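Local coordinates for protein anaerobically-induced outer membrane porin OprE (Pseudomonas aeruginosa, PDB 4FRX) that probably acts as a porin, a beta-barrel channel of the outer membrane through which small solutes are thought to pass, at residues A[89-94]-A[101-106]; A[173-178]-A[183-188]. One frame throughout, in Å; residues are numbered along the deposited sequence.

Interaction 1: A[89-94]-A[101-106]; sequences TVFPLE and HDFASL. With C8E ((hydroxyethyloxy)tri(ethyloxy)octane), chain D.
Phe-103, at the start of strand 102-114 of the porin beta-barrel, turns its ring onto Phe-91 and Pro-92 in the loop that leads into that strand. The ring of Phe-103 is directed to the loop by its first torsion, CG lying between the backbone N and the carbonyl carbon (chi1 71°). Pro-92 CD sits over the middle of one face, 3.5 Å from the ring centroid and only 9° off the ring normal, which meets the geometry of a CH-pi contact; Pro-92 CG extends the cover toward Phe-103 CG and CB. Phe-91 has its CG anti to its own carbonyl carbon, and this carries CD1 to within 3.4 Å of Phe-103 CE1. The two rings, with centroids 5.5 Å apart, are tilted by 71°, an oblique pairing. No hydrogen bond links the two segments, so apolar contact is what joins them, while backbone bonds to Gly-69 and Leu-67 hold 102-106 against strand 59-71. Beyond the aromatic group, Leu-139 also touches Phe-103, and on the same strand a detergent molecule lies with its C5 3.8 Å from Ala-104 CB. At the far tip of the Phe-103 ring, CZ comes 3.4 Å from the carbonyl O of Val-90.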
loop_
_atom_site.group_PDB
_atom_site.type_symbol
_atom_site.label_atom_id
_atom_site.label_comp_id
_atom_site.label_asym_id
_atom_site.label_seq_id
_atom_site.Cartn_x
_atom_site.Cartn_y
_atom_site.Cartn_z
ATOM N N THR A 89 6.557 4.259 -14.923
ATOM C CA THR A 89 5.966 4.194 -13.590
ATOM C C THR A 89 6.842 4.883 -12.554
ATOM O O THR A 89 6.440 5.049 -11.408
ATOM C CB THR A 89 5.670 2.727 -13.136
ATOM O OG1 THR A 89 6.863 1.936 -13.215
ATOM C CG2 THR A 89 4.577 2.085 -14.006
ATOM N N VAL A 90 8.044 5.288 -12.956
ATOM C CA VAL A 90 8.949 5.956 -12.035
ATOM C C VAL A 90 8.899 7.485 -12.161
ATOM O O VAL A 90 8.781 8.176 -11.157
ATOM C CB VAL A 90 10.396 5.473 -12.198
ATOM C CG1 VAL A 90 11.280 6.096 -11.140
ATOM C CG2 VAL A 90 10.459 3.949 -12.107
ATOM N N PHE A 91 8.992 7.994 -13.393
ATOM C CA PHE A 91 9.057 9.441 -13.681
ATOM C C PHE A 91 7.855 9.966 -14.464
ATOM O O PHE A 91 7.351 9.285 -15.350
ATOM C CB PHE A 91 10.331 9.752 -14.489
ATOM C CG PHE A 91 11.588 9.601 -13.691
ATOM C CD1 PHE A 91 12.022 10.630 -12.884
ATOM C CD2 PHE A 91 12.308 8.420 -13.718
ATOM C CE1 PHE A 91 13.155 10.493 -12.109
ATOM C CE2 PHE A 91 13.453 8.277 -12.959
ATOM C CZ PHE A 91 13.867 9.309 -12.150
ATOM N N PRO A 92 7.408 11.194 -14.157
ATOM C CA PRO A 92 6.388 11.830 -14.997
ATOM C C PRO A 92 6.947 12.165 -16.385
ATOM O O PRO A 92 8.165 12.132 -16.566
ATOM C CB PRO A 92 6.050 13.116 -14.238
ATOM C CG PRO A 92 7.251 13.395 -13.398
ATOM C CD PRO A 92 7.854 12.059 -13.052
ATOM N N LEU A 93 6.068 12.472 -17.338
ATOM C CA LEU A 93 6.469 12.757 -18.713
ATOM C C LEU A 93 6.429 14.250 -19.021
ATOM O O LEU A 93 5.649 14.999 -18.424
ATOM C CB LEU A 93 5.546 12.038 -19.704
ATOM C CG LEU A 93 5.711 10.544 -20.018
ATOM C CD1 LEU A 93 5.450 9.666 -18.811
ATOM C CD2 LEU A 93 4.778 10.149 -21.158
ATOM N N GLU A 94 7.264 14.677 -19.965
ATOM C CA GLU A 94 7.193 16.039 -20.480
ATOM C C GLU A 94 6.003 16.121 -21.429
ATOM O O GLU A 94 5.454 15.089 -21.830
ATOM C CB GLU A 94 8.470 16.393 -21.247
ATOM C CG GLU A 94 9.766 16.087 -20.520
ATOM C CD GLU A 94 10.374 17.312 -19.867
ATOM O OE1 GLU A 94 9.611 18.182 -19.394
ATOM O OE2 GLU A 94 11.619 17.410 -19.833
ATOM N N HIS A 101 13.574 15.208 -16.508
ATOM C CA HIS A 101 14.914 15.063 -15.974
ATOM C C HIS A 101 14.875 14.909 -14.480
ATOM O O HIS A 101 15.705 14.192 -13.885
ATOM C CB HIS A 101 15.765 16.266 -16.368
ATOM C CG HIS A 101 17.049 16.396 -15.582
ATOM N ND1 HIS A 101 17.162 17.201 -14.510
ATOM C CD2 HIS A 101 18.294 15.797 -15.756
ATOM C CE1 HIS A 101 18.411 17.118 -14.018
ATOM N NE2 HIS A 101 19.104 16.259 -14.781
ATOM N N ASP A 102 13.911 15.574 -13.855
ATOM C CA ASP A 102 13.754 15.538 -12.411
ATOM C C ASP A 102 12.347 15.956 -12.062
ATOM O O ASP A 102 11.673 16.617 -12.855
ATOM C CB ASP A 102 14.745 16.497 -11.745
ATOM C CG ASP A 102 14.617 17.914 -12.268
ATOM O OD1 ASP A 102 15.247 18.230 -13.300
ATOM O OD2 ASP A 102 13.874 18.710 -11.653
ATOM N N PHE A 103 11.908 15.556 -10.875
ATOM C CA PHE A 103 10.632 16.009 -10.341
ATOM C C PHE A 103 10.675 16.104 -8.822
ATOM O O PHE A 103 11.421 15.373 -8.164
ATOM C CB PHE A 103 9.438 15.183 -10.879
ATOM C CG PHE A 103 9.340 13.773 -10.344
ATOM C CD1 PHE A 103 10.345 12.843 -10.570
ATOM C CD2 PHE A 103 8.180 13.354 -9.693
ATOM C CE1 PHE A 103 10.222 11.530 -10.099
ATOM C CE2 PHE A 103 8.054 12.052 -9.218
ATOM C CZ PHE A 103 9.076 11.137 -9.428
ATOM N N ALA A 104 9.908 17.042 -8.273
ATOM C CA ALA A 104 9.955 17.301 -6.838
ATOM C C ALA A 104 8.622 17.782 -6.311
ATOM O O ALA A 104 7.826 18.381 -7.034
ATOM C CB ALA A 104 11.033 18.327 -6.509
ATOM N N SER A 105 8.394 17.545 -5.028
ATOM C CA SER A 105 7.194 18.056 -4.394
ATOM C C SER A 105 7.485 18.327 -2.932
ATOM O O SER A 105 8.453 17.811 -2.368
ATOM C CB SER A 105 6.022 17.088 -4.561
ATOM O OG SER A 105 6.348 15.795 -4.088
ATOM N N LEU A 106 6.663 19.180 -2.344
ATOM C CA LEU A 106 6.759 19.502 -0.930
ATOM C C LEU A 106 5.378 19.327 -0.321
ATOM O O LEU A 106 4.419 19.932 -0.787
ATOM C CB LEU A 106 7.201 20.948 -0.752
ATOM C CG LEU A 106 7.281 21.409 0.704
ATOM C CD1 LEU A 106 8.299 20.564 1.461
ATOM C CD2 LEU A 106 7.632 22.885 0.772
HETATM C C1 C8E D . 15.904 16.760 -0.742
HETATM C C2 C8E D . 14.406 17.003 -0.905
HETATM C C3 C8E D . 14.168 18.131 -1.901
HETATM C C4 C8E D . 12.687 18.359 -2.165
HETATM C C5 C8E D . 12.500 19.494 -3.168
HETATM C C6 C8E D . 11.157 20.208 -3.029
HETATM C C7 C8E D . 11.106 21.349 -4.040
HETATM C C8 C8E D . 9.863 22.209 -3.859
HETATM O O9 C8E D . 8.991 22.031 -4.951
#

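Interaction 2: A[173-178]-A[183-188]; sequences DNRSLS and NGSSAS
The loop between strands 174-176 and 195-203 of the porin barrel folds back on the segment that precedes it, and Arg-175 makes the main polar contact of this return. Its NH2 donates two weak hydrogen bonds: one to Ser-185 OG at 3.0 Å with an N-H...O angle of 126°, the other to the carbonyl O of Gly-184 at 3.4 Å and 128°. Gly-184 O lies at the edge of the guanidinium, near its plane, whereas Ser-185 OG approaches obliquely. A bend at chi3 (60°) in an otherwise extended Arg-175 chain brings the guanidinium to the loop. Nearer the turn, Ser-178 and Asn-183 meet through van der Waals contact, with Ser-178 OG 3.5 Å from Asn-183 CA and 3.6 Å from Asn-183 CB. That hydroxyl is hydrogen-bonded to Arg-190 O, and Asn-183 ND2 to Asn-314 O. Gly-184 has a positive phi, and its backbone angles would press a CB against the preceding carbonyl O. The stronger partners of Arg-175 are Glu-319 and Asp-317, salt-bridged through NH1, and Asp-317 also bonds Ser-185 OG. The bent bonds from NH2 therefore probably add modestly to a guanidinium positioned chiefly by carboxylates, which would also offset the nearby charge of Arg-315.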
loop_
_atom_site.group_PDB
_atom_site.type_symbol
_atom_site.label_atom_id
_atom_site.label_comp_id
_atom_site.label_asym_id
_atom_site.label_seq_id
_atom_site.Cartn_x
_atom_site.Cartn_y
_atom_site.Cartn_z
ATOM N N ASP A 173 1.600 16.200 -8.889
ATOM C CA ASP A 173 0.276 16.806 -8.767
ATOM C C ASP A 173 -0.691 16.000 -7.912
ATOM O O ASP A 173 -0.732 14.765 -7.975
ATOM C CB ASP A 173 -0.358 17.010 -10.150
ATOM C CG ASP A 173 0.507 17.849 -11.073
ATOM O OD1 ASP A 173 0.773 19.019 -10.731
ATOM O OD2 ASP A 173 0.917 17.340 -12.137
ATOM N N ASN A 174 -1.485 16.714 -7.125
ATOM C CA ASN A 174 -2.602 16.100 -6.426
ATOM C C ASN A 174 -3.806 15.996 -7.349
ATOM O O ASN A 174 -4.130 16.939 -8.073
ATOM C CB ASN A 174 -2.948 16.907 -5.178
ATOM C CG ASN A 174 -1.957 16.676 -4.055
ATOM O OD1 ASN A 174 -1.244 17.587 -3.638
ATOM N ND2 ASN A 174 -1.913 15.447 -3.553
ATOM N N ARG A 175 -4.455 14.837 -7.332
ATOM C CA ARG A 175 -5.628 14.587 -8.160
ATOM C C ARG A 175 -6.707 13.942 -7.308
ATOM O O ARG A 175 -6.415 13.412 -6.235
ATOM C CB ARG A 175 -5.257 13.649 -9.313
ATOM C CG ARG A 175 -4.134 14.166 -10.197
ATOM C CD ARG A 175 -3.697 13.103 -11.189
ATOM N NE ARG A 175 -4.796 12.691 -12.058
ATOM C CZ ARG A 175 -4.734 11.669 -12.907
ATOM N NH1 ARG A 175 -3.623 10.948 -12.990
ATOM N NH2 ARG A 175 -5.784 11.359 -13.662
ATOM N N SER A 176 -7.952 13.979 -7.777
ATOM C CA SER A 176 -9.043 13.323 -7.069
ATOM C C SER A 176 -8.892 11.798 -7.022
ATOM O O SER A 176 -8.095 11.212 -7.756
ATOM C CB SER A 176 -10.392 13.748 -7.660
ATOM O OG SER A 176 -10.646 15.106 -7.327
ATOM N N LEU A 177 -9.638 11.163 -6.124
ATOM C CA LEU A 177 -9.504 9.717 -5.883
ATOM C C LEU A 177 -10.377 8.850 -6.801
ATOM O O LEU A 177 -11.487 9.225 -7.155
ATOM C CB LEU A 177 -9.823 9.418 -4.415
ATOM C CG LEU A 177 -9.065 10.283 -3.400
ATOM C CD1 LEU A 177 -9.624 10.125 -1.997
ATOM C CD2 LEU A 177 -7.582 9.946 -3.420
ATOM N N SER A 178 -9.889 7.675 -7.178
ATOM C CA SER A 178 -10.704 6.799 -8.012
ATOM C C SER A 178 -10.373 5.337 -7.701
ATOM O O SER A 178 -9.602 5.054 -6.779
ATOM C CB SER A 178 -10.531 7.121 -9.507
ATOM O OG SER A 178 -11.492 6.435 -10.299
ATOM N N ASN A 183 -10.825 4.676 -13.412
ATOM C CA ASN A 183 -9.647 5.505 -13.184
ATOM C C ASN A 183 -8.872 5.815 -14.467
ATOM O O ASN A 183 -9.399 5.651 -15.566
ATOM C CB ASN A 183 -8.745 4.892 -12.103
ATOM C CG ASN A 183 -8.155 3.557 -12.514
ATOM O OD1 ASN A 183 -8.401 3.064 -13.617
ATOM N ND2 ASN A 183 -7.367 2.962 -11.621
ATOM N N GLY A 184 -7.627 6.258 -14.327
ATOM C CA GLY A 184 -6.859 6.683 -15.485
ATOM C C GLY A 184 -7.165 8.127 -15.828
ATOM O O GLY A 184 -7.625 8.878 -14.968
ATOM N N SER A 185 -6.923 8.525 -17.079
ATOM C CA SER A 185 -7.105 9.930 -17.451
ATOM C C SER A 185 -7.977 10.158 -18.681
ATOM O O SER A 185 -8.024 11.270 -19.203
ATOM C CB SER A 185 -5.747 10.605 -17.666
ATOM O OG SER A 185 -5.039 10.688 -16.452
ATOM N N SER A 186 -8.664 9.119 -19.138
ATOM C CA SER A 186 -9.547 9.249 -20.297
ATOM C C SER A 186 -10.716 10.177 -19.967
ATOM O O SER A 186 -10.927 10.531 -18.806
ATOM C CB SER A 186 -10.056 7.880 -20.763
ATOM O OG SER A 186 -11.037 7.348 -19.887
ATOM N N ALA A 187 -11.467 10.579 -20.988
ATOM C CA ALA A 187 -12.619 11.446 -20.785
ATOM C C ALA A 187 -13.716 10.714 -20.013
ATOM O O ALA A 187 -14.525 11.334 -19.325
ATOM C CB ALA A 187 -13.153 11.944 -22.129
ATOM N N SER A 188 -13.743 9.392 -20.141
ATOM C CA SER A 188 -14.779 8.581 -19.513
ATOM C C SER A 188 -14.513 8.357 -18.021
ATOM O O SER A 188 -15.400 7.921 -17.285
ATOM C CB SER A 188 -14.895 7.227 -20.222
ATOM O OG SER A 188 -13.678 6.495 -20.131
#

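From the N terminus, interaction 1 comes first: 89-94 and 101-106 close a short loop with six residues between them, at the entry to strand 102-114. Interaction 2 follows in series, 173-178 and 183-188 enclosing four residues between strand 174-176 and strand 195-203. Neither loop contains or crosses the other. Strand 102-114 pairs with 59-71 and 117-121, and the short strand 174-176 with 156-167, so both loop closures border the same strand system. Their centres are about 17 Å apart and their nearest atoms about 6 Å, without touching. Interaction 1 joins its loop to the start of strand 102-114, where Val-90 and Phe-91 also touch Leu-138, while interaction 2 reaches across to the loop carrying Asp-317 and Glu-319.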